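Cyclic nucleotide-binding protein (Ruegeria pomeroyi, PDB 3FX3) probably acts as a DNA-binding transcription regulator of the Crp type, pairing a cyclic nucleotide-binding domain with a helix-turn-helix domain. Local coordinates at residues K64-R67 and S73-V76. Sequence-based numbering, arbitrary orientation.
Sequences KLFR and SEAV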
ATOM      1  N   LYS B  64      14.018  16.130   1.810  1.00 27.06           N
ATOM      2  CA  LYS B  64      13.526  15.669   3.112  1.00 27.68           C
ATOM      3  C   LYS B  64      12.306  16.475   3.535  1.00 28.15           C
ATOM      4  O   LYS B  64      12.222  17.669   3.256  1.00 28.59           O
ATOM      5  CB  LYS B  64      14.612  15.739   4.178  1.00 27.67           C
ATOM      6  CG  LYS B  64      14.887  17.124   4.775  1.00 30.22           C
ATOM      7  CD  LYS B  64      15.921  17.092   5.929  1.00 30.87           C
ATOM      8  CE  LYS B  64      16.553  18.475   6.120  1.00 31.96           C
ATOM      9  NZ  LYS B  64      17.590  18.557   7.193  1.00 32.31           N
ATOM     10  N   LEU B  65      11.370  15.823   4.207  1.00 27.81           N
ATOM     11  CA  LEU B  65      10.244  16.493   4.822  1.00 28.43           C
ATOM     12  C   LEU B  65      10.454  16.395   6.332  1.00 28.70           C
ATOM     13  O   LEU B  65      10.797  15.330   6.824  1.00 28.94           O
ATOM     14  CB  LEU B  65       8.930  15.804   4.447  1.00 27.77           C
ATOM     15  CG  LEU B  65       8.252  16.191   3.118  1.00 31.36           C
ATOM     16  CD1 LEU B  65       9.227  16.458   2.028  1.00 32.79           C
ATOM     17  CD2 LEU B  65       7.203  15.139   2.670  1.00 30.81           C
ATOM     18  N   PHE B  66      10.195  17.473   7.058  1.00 29.09           N
ATOM     19  CA  PHE B  66      10.425  17.490   8.506  1.00 30.28           C
ATOM     20  C   PHE B  66       9.454  18.449   9.201  1.00 31.77           C
ATOM     21  O   PHE B  66       8.985  19.409   8.590  1.00 30.37           O
ATOM     22  CB  PHE B  66      11.883  17.884   8.795  1.00 30.23           C
ATOM     23  CG  PHE B  66      12.251  19.275   8.339  1.00 29.35           C
ATOM     24  CD1 PHE B  66      12.689  19.496   7.051  1.00 31.55           C
ATOM     25  CD2 PHE B  66      12.194  20.353   9.221  1.00 28.38           C
ATOM     26  CE1 PHE B  66      13.028  20.778   6.611  1.00 31.38           C
ATOM     27  CE2 PHE B  66      12.538  21.643   8.808  1.00 27.91           C
ATOM     28  CZ  PHE B  66      12.968  21.857   7.507  1.00 29.80           C
ATOM     29  N   ARG B  67       9.118  18.165  10.457  1.00 34.40           N
ATOM     30  CA  ARG B  67       8.368  19.115  11.258  1.00 37.16           C
ATOM     31  C   ARG B  67       9.183  19.614  12.425  1.00 37.74           C
ATOM     32  O   ARG B  67      10.104  18.946  12.883  1.00 38.14           O
ATOM     33  CB  ARG B  67       7.020  18.578  11.715  1.00 38.25           C
ATOM     34  CG  ARG B  67       7.046  17.326  12.550  1.00 44.68           C
ATOM     35  CD  ARG B  67       5.642  17.075  13.194  1.00 52.52           C
ATOM     36  NE  ARG B  67       5.577  17.520  14.597  1.00 58.12           N
ATOM     37  CZ  ARG B  67       6.167  16.901  15.632  1.00 62.17           C
ATOM     38  NH1 ARG B  67       6.893  15.782  15.437  1.00 63.38           N
ATOM     39  NH2 ARG B  67       6.048  17.413  16.871  1.00 61.28           N
ATOM     40  N   SER B  73      13.393  21.332  17.639  1.00 42.07           N
ATOM     41  CA  SER B  73      14.212  20.421  16.838  1.00 42.95           C
ATOM     42  C   SER B  73      13.486  19.973  15.569  1.00 42.58           C
ATOM     43  O   SER B  73      12.272  19.832  15.552  1.00 41.42           O
ATOM     44  CB  SER B  73      14.634  19.193  17.652  1.00 43.14           C
ATOM     45  OG  SER B  73      15.654  19.551  18.580  1.00 45.47           O
ATOM     46  N   GLU B  74      14.265  19.794  14.506  1.00 43.23           N
ATOM     47  CA  GLU B  74      13.773  19.258  13.246  1.00 43.27           C
ATOM     48  C   GLU B  74      13.625  17.754  13.426  1.00 41.85           C
ATOM     49  O   GLU B  74      14.613  17.072  13.678  1.00 43.14           O
ATOM     50  CB  GLU B  74      14.741  19.579  12.087  1.00 44.09           C
ATOM     51  CG  GLU B  74      14.843  21.101  11.741  1.00 47.00           C
ATOM     52  CD  GLU B  74      15.632  21.422  10.444  1.00 50.57           C
ATOM     53  OE1 GLU B  74      16.119  20.490   9.747  1.00 53.24           O
ATOM     54  OE2 GLU B  74      15.742  22.637  10.118  1.00 52.68           O
ATOM     55  N   ALA B  75      12.389  17.266  13.351  1.00 39.63           N
ATOM     56  CA  ALA B  75      12.067  15.844  13.272  1.00 37.78           C
ATOM     57  C   ALA B  75      11.816  15.442  11.794  1.00 36.16           C
ATOM     58  O   ALA B  75      10.786  15.812  11.246  1.00 34.76           O
ATOM     59  CB  ALA B  75      10.802  15.570  14.080  1.00 37.42           C
ATOM     60  N   VAL B  76      12.721  14.673  11.178  1.00 34.67           N
ATOM     61  CA  VAL B  76      12.546  14.204   9.793  1.00 34.02           C
ATOM     62  C   VAL B  76      11.390  13.224   9.715  1.00 34.48           C
ATOM     63  O   VAL B  76      11.341  12.278  10.458  1.00 35.75           O
ATOM     64  CB  VAL B  76      13.821  13.565   9.209  1.00 33.39           C
ATOM     65  CG1 VAL B  76      13.577  12.992   7.802  1.00 30.55           C
ATOM     66  CG2 VAL B  76      14.961  14.605   9.162  1.00 33.18           C
TER
HETATM   67  O   HOH W   1      17.652  21.141   7.606  1.00 39.06           O
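The carboxylate of E74 stacks on the CE2 side of the F66 ring, with CD of E74 3.5 Å from CE2 of F66. The two planes are only 20° apart, so this is a stack of flat groups. It is offset: OE1 of E74 stands 3.8 Å above the plane of the F66 ring, a little off its centre toward the rim, while OE2 overhangs past CE2 and CZ. The ring is placed here because CG of F66 stands between its own backbone N and carbonyl carbon (chi1 63°). CG and CB of E74 continue the cover along the CD2 side of F66.

K64 reaches the same carboxylate. Its extended chain crosses E74 at about a right angle and brings NZ of K64 to 3.5 Å from OE1 of E74, a long salt bridge. A water closes the gap, 2.6 Å from NZ of K64 and 2.7 Å from OE1 of E74. Lysine and water both hold OE1, which probably keeps that oxygen over the ring. CG2 of V76 brushes CD of K64.

Behind these side chains is antiparallel pairing. R67 and A75 form a hydrogen-bonded pair. N of A75 gives the straighter bond, 2.9 Å to O of R67 with an N-H...O angle of 164°. N of R67 returns one of 3.0 Å to O of A75. F66 and V76 are the adjoining non-hydrogen-bonded pair, and CA of F66 makes a CH...O contact with O of A75.

Both segments belong to a beta hairpin, 62-68 with 74-81, in the cupin-like beta roll of the cyclic nucleotide-binding domain. At the turn end, N of S73 bonds to OG1 of T69. Strand 74-81 is at the edge of its sheet, while strand 100-103 pairs with the other side of 62-68, where F66 touches S100 and E102.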